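Local coordinates for putative epoxide hydrolase protein (Klebsiella pneumoniae subsp. pneumoniae, PDB 5BOV) that is a putative alpha/beta-hydrolase enzyme that may hydrolyse epoxides or esters such as monoacylglycerols, with its natural substrate not established, at residues W40-Q45 with F181-A186; S132-L137 with T249-N254; R166-Y171 with D208-T213. All coordinates share one frame; numbering follows the deposited sequence.

Interaction 1 of 3, residues W40-Q45 with F181-A186; sequences WPYDIQ and FIWHQA
The indole nitrogen of W183 donates to the backbone carbonyl of P41, with NE1 and O 2.9 Å apart and an N-H...O angle of 177°. The acceptor lies in the indole plane, at the edge of the ring, whereas seen from the carbonyl the N-H arrives from above its plane. The bond pins one edge of the indole, and the Y42 phenol then covers one of its faces. This is an offset stack, with centroids 4.3 Å apart and planes inclined at 26°, in which Y42 CE1 stands over the face of the W183 indole, toward its rim. Turning CG of Y42 beside its backbone N (chi1 -53°) carries the phenol along the indole and brings its OH to the helix, 3.7 Å from A186 CB. A water 2.7 Å from Y42 OH donates to the carbonyl O of W183 and so bridges the loop to the helix backbone. W40 and P41 follow strand 32-37 as the end of an HGWP sequence, the HGxP motif of epoxide hydrolases and their relatives, with the cis peptide before the proline. W40 N bonds to D110 OD2 in the probable nucleophile elbow, consistent with a loop that contributes to an oxyanion hole. Beside this polar grip, I182 CG2 packs 3.8 Å from P41 CD, while the I182 side chain crosses that of W40 at about a right angle. F192 and F197, the latter on helix 194-201, meet the W183 indole edge to face.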
# COMPACT_ATOMS: atom_id res chain seq x y z
N TRP A 40 4.87 1.96 2.23
CA TRP A 40 6.08 1.89 3.14
C TRP A 40 6.97 3.14 2.87
O TRP A 40 7.22 3.43 1.67
CB TRP A 40 6.92 0.65 2.85
CG TRP A 40 8.12 0.59 3.71
CD1 TRP A 40 8.18 0.08 4.95
CD2 TRP A 40 9.43 1.06 3.41
NE1 TRP A 40 9.44 0.23 5.46
CE2 TRP A 40 10.23 0.83 4.53
CE3 TRP A 40 9.98 1.73 2.33
CZ2 TRP A 40 11.58 1.24 4.59
CZ3 TRP A 40 11.32 2.06 2.37
CH2 TRP A 40 12.10 1.85 3.52
N PRO A 41 7.50 3.81 3.90
CA PRO A 41 7.19 3.62 5.31
C PRO A 41 6.21 4.68 5.80
O PRO A 41 6.57 5.72 6.36
CB PRO A 41 8.59 3.80 5.95
CG PRO A 41 9.32 4.75 5.00
CD PRO A 41 8.57 4.79 3.70
N TYR A 42 4.96 4.48 5.39
CA TYR A 42 3.87 5.44 5.66
C TYR A 42 2.83 4.77 6.50
O TYR A 42 3.02 3.60 6.94
CB TYR A 42 3.30 5.98 4.37
CG TYR A 42 4.38 6.56 3.45
CD1 TYR A 42 4.69 7.89 3.53
CD2 TYR A 42 5.00 5.82 2.47
CE1 TYR A 42 5.66 8.47 2.69
CE2 TYR A 42 5.92 6.35 1.63
CZ TYR A 42 6.25 7.67 1.73
OH TYR A 42 7.19 8.18 0.87
N ASP A 43 1.70 5.42 6.76
CA ASP A 43 0.64 4.73 7.49
C ASP A 43 -0.74 5.31 7.15
O ASP A 43 -0.86 6.02 6.14
CB ASP A 43 0.88 4.71 9.01
CG ASP A 43 0.54 6.01 9.69
OD1 ASP A 43 0.38 7.04 9.01
OD2 ASP A 43 0.59 5.98 10.94
N ILE A 44 -1.75 5.01 7.95
CA ILE A 44 -3.11 5.46 7.70
C ILE A 44 -3.24 6.99 7.58
O ILE A 44 -4.18 7.53 6.99
CB ILE A 44 -4.11 4.94 8.75
CG1 ILE A 44 -3.81 5.48 10.14
CG2 ILE A 44 -4.12 3.40 8.70
CD1 ILE A 44 -4.89 5.20 11.13
N GLN A 45 -2.29 7.76 8.18
CA GLN A 45 -2.37 9.20 8.07
C GLN A 45 -2.27 9.71 6.64
O GLN A 45 -2.63 10.86 6.33
CB GLN A 45 -1.32 9.90 8.95
CG GLN A 45 -1.39 9.56 10.43
CD GLN A 45 -2.79 9.67 11.07
OE1 GLN A 45 -3.13 8.79 11.92
NE2 GLN A 45 -3.50 10.64 10.76
N PHE A 181 14.38 9.99 6.11
CA PHE A 181 15.23 10.15 4.97
C PHE A 181 14.60 9.59 3.68
O PHE A 181 14.61 10.24 2.63
CB PHE A 181 16.57 9.47 5.31
CG PHE A 181 17.65 9.65 4.28
CD1 PHE A 181 18.40 10.80 4.23
CD2 PHE A 181 17.89 8.68 3.39
CE1 PHE A 181 19.42 10.97 3.29
CE2 PHE A 181 18.87 8.81 2.45
CZ PHE A 181 19.60 9.97 2.36
N ILE A 182 13.98 8.42 3.81
CA ILE A 182 13.29 7.85 2.71
C ILE A 182 12.13 8.79 2.23
O ILE A 182 11.89 8.94 1.04
CB ILE A 182 12.77 6.45 3.04
CG1 ILE A 182 13.96 5.45 3.20
CG2 ILE A 182 11.79 5.97 1.99
CD1 ILE A 182 14.79 5.22 1.94
N TRP A 183 11.35 9.36 3.16
CA TRP A 183 10.29 10.23 2.75
C TRP A 183 10.81 11.38 1.88
O TRP A 183 10.23 11.73 0.87
CB TRP A 183 9.53 10.83 3.96
CG TRP A 183 8.50 10.04 4.65
CD1 TRP A 183 8.50 8.73 4.88
CD2 TRP A 183 7.33 10.57 5.32
NE1 TRP A 183 7.39 8.38 5.60
CE2 TRP A 183 6.67 9.50 5.90
CE3 TRP A 183 6.80 11.84 5.45
CZ2 TRP A 183 5.50 9.64 6.63
CZ3 TRP A 183 5.60 11.99 6.14
CH2 TRP A 183 4.99 10.93 6.72
N HIS A 184 11.92 11.96 2.31
CA HIS A 184 12.51 13.11 1.57
C HIS A 184 13.06 12.65 0.23
O HIS A 184 12.89 13.36 -0.73
CB HIS A 184 13.69 13.72 2.37
CG HIS A 184 13.29 14.61 3.50
ND1 HIS A 184 12.43 15.69 3.34
CD2 HIS A 184 13.65 14.61 4.80
CE1 HIS A 184 12.27 16.29 4.50
NE2 HIS A 184 13.03 15.68 5.40
N GLN A 185 13.63 11.46 0.15
CA GLN A 185 14.09 10.97 -1.17
C GLN A 185 12.92 10.75 -2.12
O GLN A 185 13.03 10.94 -3.34
CB GLN A 185 14.82 9.65 -1.02
CG GLN A 185 16.23 9.75 -0.42
CD GLN A 185 17.00 8.42 -0.71
OE1 GLN A 185 16.50 7.32 -0.40
NE2 GLN A 185 18.13 8.54 -1.34
N ALA A 186 11.86 10.19 -1.57
CA ALA A 186 10.72 9.72 -2.41
C ALA A 186 9.88 10.88 -2.86
O ALA A 186 9.24 10.79 -3.91
CB ALA A 186 9.91 8.70 -1.63
O HOH W 1 7.57 10.79 0.53

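Interaction 2 of 3, residues S132-L137 with T249-N254; sequences SVSGYL and TLEGAN
Parallel strand pairing joins S132-L137 to T249-N254 inside the central sheet of the alpha/beta hydrolase fold, at the C-terminal ends of strands 127-133 and 247-252. S132 is bridged with T249 and V133 with L250. The firm backbone bond between the segments runs from S134 N to L250 O, 2.8 Å long and nearly linear at 176°, pointing almost straight down the carbonyl. The preceding rung, L250 N to S132 O, is weak at 3.5 Å, and the same S132 oxygen receives a CA-H...O contact from T249 CA. A type II turn from S132 to G135, closed by G135 N to S132 O, overlaps the last bridges and takes strand 127-133 out of the sheet. G135 adopts backbone angles at which a beta carbon would press on the preceding carbonyl, and its CA lies 3.7 Å from T249 CG2. At the turn, S134 OG donates to E251 OE1 over 2.8 Å, meeting the carboxylate on its syn side. The E251 chain starts extended, CG opposite the backbone N (chi1 -175°), and then bends at chi2 to bring that oxygen across. Its other oxygen, OE2, accepts from G252 N on the anti side and also bonds to N255 ND2. T249 OG1 turns to Y273 and H275 on strand 273-278, which flanks strand 247-252. The V133 and L250 side chains share one sheet face and pack on F294 of helix 291-303, while S132 faces helix 111-122, where its hydroxyl bonds to D117.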
# COMPACT_ATOMS: atom_id res chain seq x y z
N SER A 132 -4.77 2.85 -8.54
CA SER A 132 -3.44 2.26 -8.31
C SER A 132 -2.37 3.28 -8.65
O SER A 132 -2.06 3.54 -9.83
CB SER A 132 -3.28 0.98 -9.14
OG SER A 132 -2.11 0.26 -8.77
N VAL A 133 -1.76 3.86 -7.62
CA VAL A 133 -0.72 4.83 -7.86
C VAL A 133 0.55 4.11 -8.38
O VAL A 133 0.96 3.08 -7.80
CB VAL A 133 -0.32 5.61 -6.60
CG1 VAL A 133 0.85 6.55 -6.86
CG2 VAL A 133 -1.50 6.34 -6.02
N SER A 134 1.12 4.64 -9.43
CA SER A 134 2.31 4.06 -10.13
C SER A 134 1.99 2.81 -10.93
O SER A 134 2.92 2.11 -11.33
CB SER A 134 3.53 3.90 -9.22
OG SER A 134 3.85 5.16 -8.63
N GLY A 135 0.71 2.52 -11.18
CA GLY A 135 0.36 1.54 -12.17
C GLY A 135 0.27 0.12 -11.63
O GLY A 135 -0.39 -0.16 -10.66
N TYR A 136 0.86 -0.79 -12.40
CA TYR A 136 0.72 -2.22 -12.14
C TYR A 136 1.97 -2.61 -11.35
O TYR A 136 3.09 -2.66 -11.90
CB TYR A 136 0.67 -3.01 -13.45
CG TYR A 136 0.45 -4.51 -13.29
CD1 TYR A 136 -0.84 -5.04 -13.22
CD2 TYR A 136 1.52 -5.38 -13.30
CE1 TYR A 136 -1.06 -6.40 -13.13
CE2 TYR A 136 1.31 -6.76 -13.22
CZ TYR A 136 0.03 -7.27 -13.15
OH TYR A 136 -0.13 -8.63 -13.04
N LEU A 137 1.79 -2.96 -10.08
CA LEU A 137 2.91 -3.21 -9.17
C LEU A 137 3.06 -4.66 -8.74
O LEU A 137 3.88 -4.93 -7.90
CB LEU A 137 2.80 -2.32 -7.95
CG LEU A 137 2.92 -0.83 -8.22
CD1 LEU A 137 3.10 -0.04 -6.97
CD2 LEU A 137 4.04 -0.54 -9.18
N THR A 249 -5.06 4.82 -12.90
CA THR A 249 -3.71 4.91 -12.40
C THR A 249 -3.29 6.39 -12.30
O THR A 249 -3.74 7.23 -13.03
CB THR A 249 -2.69 4.13 -13.29
OG1 THR A 249 -2.78 4.62 -14.62
CG2 THR A 249 -2.99 2.66 -13.23
N LEU A 250 -2.44 6.66 -11.29
CA LEU A 250 -1.96 7.99 -10.99
C LEU A 250 -0.44 8.01 -10.94
O LEU A 250 0.16 7.05 -10.45
CB LEU A 250 -2.45 8.50 -9.64
CG LEU A 250 -3.95 8.49 -9.40
CD1 LEU A 250 -4.23 8.95 -7.96
CD2 LEU A 250 -4.61 9.44 -10.38
N GLU A 251 0.17 9.14 -11.33
CA GLU A 251 1.58 9.27 -11.04
C GLU A 251 1.80 10.73 -10.77
O GLU A 251 1.13 11.56 -11.33
CB GLU A 251 2.37 8.78 -12.26
CG GLU A 251 3.86 8.76 -12.02
CD GLU A 251 4.18 7.96 -10.78
OE1 GLU A 251 4.21 6.72 -10.87
OE2 GLU A 251 4.41 8.58 -9.67
N GLY A 252 2.83 11.02 -9.98
CA GLY A 252 3.20 12.41 -9.67
C GLY A 252 4.42 12.81 -10.44
O GLY A 252 5.32 11.98 -10.73
N ALA A 253 4.53 14.08 -10.81
CA ALA A 253 5.68 14.55 -11.60
C ALA A 253 6.99 14.62 -10.82
O ALA A 253 8.07 14.64 -11.40
CB ALA A 253 5.35 15.91 -12.15
N ASN A 254 6.91 14.68 -9.50
CA ASN A 254 8.12 14.77 -8.71
C ASN A 254 8.28 13.60 -7.77
O ASN A 254 8.69 13.73 -6.67
CB ASN A 254 8.11 16.11 -7.98
CG ASN A 254 8.27 17.27 -8.95
OD1 ASN A 254 9.38 17.72 -9.15
ND2 ASN A 254 7.18 17.72 -9.58

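Interaction 3 of 3, residues R166-Y171 with D208-T213; sequences RGEAGY and DHVAIT
Y171 lays its ring alongside V210, the two side chains passing antiparallel, with Y171 CD2 3.9 Å from V210 CG2. With CG swung opposite its backbone N (chi1 -165°), the ring reaches over to H209, where Y171 OH and H209 NE2 share a 2.7 Å hydrogen bond that either could donate. The oxygen lies in the imidazole plane, and the two rings meet rim to rim with planes at 48°. T213 adds a further contact: its OG1 sits over one face of the imidazole and donates to H209 O over 2.8 Å, while T213 N reaches the same carbonyl from the opposite face. The second imidazole nitrogen, ND1, bonds to G68 O, so both ring nitrogens are engaged, which fixes the rotation of the imidazole. At the margin, E168 CG touches V210 CG1 at 4.1 Å, and its carboxylate forms a salt bridge with R172. Helices 165-173 and 209-220, running roughly antiparallel at 144° in these segments, belong to the helical cap inserted between strands 127-133 and 247-252; H209 also meets Y69 of strand 59-74, and Y171 packs against F178 of helix 175-186.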
# COMPACT_ATOMS: atom_id res chain seq x y z
N ARG A 166 23.48 -6.04 8.53
CA ARG A 166 23.75 -4.63 8.82
C ARG A 166 22.54 -3.72 8.54
O ARG A 166 22.23 -2.83 9.35
CB ARG A 166 25.01 -4.16 8.05
CG ARG A 166 25.25 -2.67 8.18
CD ARG A 166 26.65 -2.38 7.78
NE ARG A 166 26.92 -1.01 7.39
CZ ARG A 166 28.11 -0.55 7.11
NH1 ARG A 166 29.17 -1.33 7.14
NH2 ARG A 166 28.24 0.71 6.67
N GLY A 167 21.84 -3.97 7.44
CA GLY A 167 20.64 -3.23 7.11
C GLY A 167 19.49 -3.45 8.06
O GLY A 167 18.76 -2.51 8.40
N GLU A 168 19.28 -4.68 8.45
CA GLU A 168 18.26 -4.97 9.45
C GLU A 168 18.58 -4.19 10.74
O GLU A 168 17.72 -3.56 11.36
CB GLU A 168 18.15 -6.45 9.73
CG GLU A 168 17.15 -6.73 10.88
CD GLU A 168 16.87 -8.21 11.18
OE1 GLU A 168 17.22 -9.06 10.35
OE2 GLU A 168 16.32 -8.51 12.28
N ALA A 169 19.86 -4.29 11.19
CA ALA A 169 20.24 -3.59 12.39
C ALA A 169 20.11 -2.05 12.28
O ALA A 169 19.67 -1.41 13.21
CB ALA A 169 21.70 -3.98 12.78
N GLY A 170 20.49 -1.50 11.14
CA GLY A 170 20.36 -0.09 10.89
C GLY A 170 18.90 0.35 10.94
O GLY A 170 18.56 1.39 11.53
N TYR A 171 18.05 -0.45 10.32
CA TYR A 171 16.63 -0.05 10.26
C TYR A 171 16.02 -0.12 11.62
O TYR A 171 15.17 0.69 11.99
CB TYR A 171 15.85 -0.83 9.19
CG TYR A 171 14.49 -0.19 8.87
CD1 TYR A 171 14.43 1.13 8.40
CD2 TYR A 171 13.32 -0.89 9.05
CE1 TYR A 171 13.19 1.73 8.18
CE2 TYR A 171 12.07 -0.30 8.84
CZ TYR A 171 12.02 0.98 8.38
OH TYR A 171 10.81 1.63 8.16
N ASP A 208 6.58 -5.46 15.05
CA ASP A 208 6.81 -6.25 13.87
C ASP A 208 7.30 -5.42 12.66
O ASP A 208 7.56 -6.00 11.60
CB ASP A 208 5.49 -6.89 13.42
CG ASP A 208 4.82 -7.75 14.51
OD1 ASP A 208 5.59 -8.50 15.15
OD2 ASP A 208 3.57 -7.65 14.64
N HIS A 209 7.39 -4.08 12.78
CA HIS A 209 7.61 -3.28 11.61
C HIS A 209 8.94 -3.62 10.89
O HIS A 209 8.99 -3.71 9.67
CB HIS A 209 7.61 -1.79 11.97
CG HIS A 209 7.85 -0.92 10.76
ND1 HIS A 209 6.93 -0.84 9.74
CD2 HIS A 209 8.94 -0.24 10.37
CE1 HIS A 209 7.44 -0.11 8.78
NE2 HIS A 209 8.67 0.25 9.14
N VAL A 210 9.99 -3.77 11.67
CA VAL A 210 11.29 -4.08 11.05
C VAL A 210 11.20 -5.40 10.37
O VAL A 210 11.67 -5.53 9.21
CB VAL A 210 12.44 -4.02 12.08
CG1 VAL A 210 13.75 -4.55 11.51
CG2 VAL A 210 12.61 -2.58 12.54
N ALA A 211 10.69 -6.42 11.09
CA ALA A 211 10.68 -7.75 10.54
C ALA A 211 9.90 -7.76 9.22
O ALA A 211 10.31 -8.39 8.23
CB ALA A 211 10.10 -8.75 11.51
N ILE A 212 8.74 -7.08 9.18
CA ILE A 212 7.90 -7.06 7.98
C ILE A 212 8.62 -6.33 6.85
O ILE A 212 8.57 -6.78 5.67
CB ILE A 212 6.52 -6.44 8.26
CG1 ILE A 212 5.74 -7.31 9.22
CG2 ILE A 212 5.72 -6.23 6.97
CD1 ILE A 212 5.42 -8.71 8.74
N THR A 213 9.26 -5.21 7.17
CA THR A 213 9.98 -4.45 6.18
C THR A 213 11.08 -5.32 5.55
O THR A 213 11.22 -5.42 4.30
CB THR A 213 10.61 -3.22 6.79
OG1 THR A 213 9.57 -2.34 7.25
CG2 THR A 213 11.47 -2.43 5.80

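Overall arrangement
Along the chain the core loop of interaction 1 comes first, then the turn after strand 127-133, the cap helices 165-173, 175-186 and 209-220, and finally strand 247-252. Interaction 2 therefore brings together the two sheet strands between which the cap is inserted, interaction 3 joins two helices of that cap, and interaction 1 ties one cap helix to a loop of the core. Interactions 1 and 3 have centres about 15 Å apart and touch through W40 and P41, packed against Y171, H209 and T213. Interaction 2 lies about 16 Å from the first and 26 Å from the third, centre to centre. The set illustrates how an inserted cap is seated on a hydrolase core, probably beside the active site.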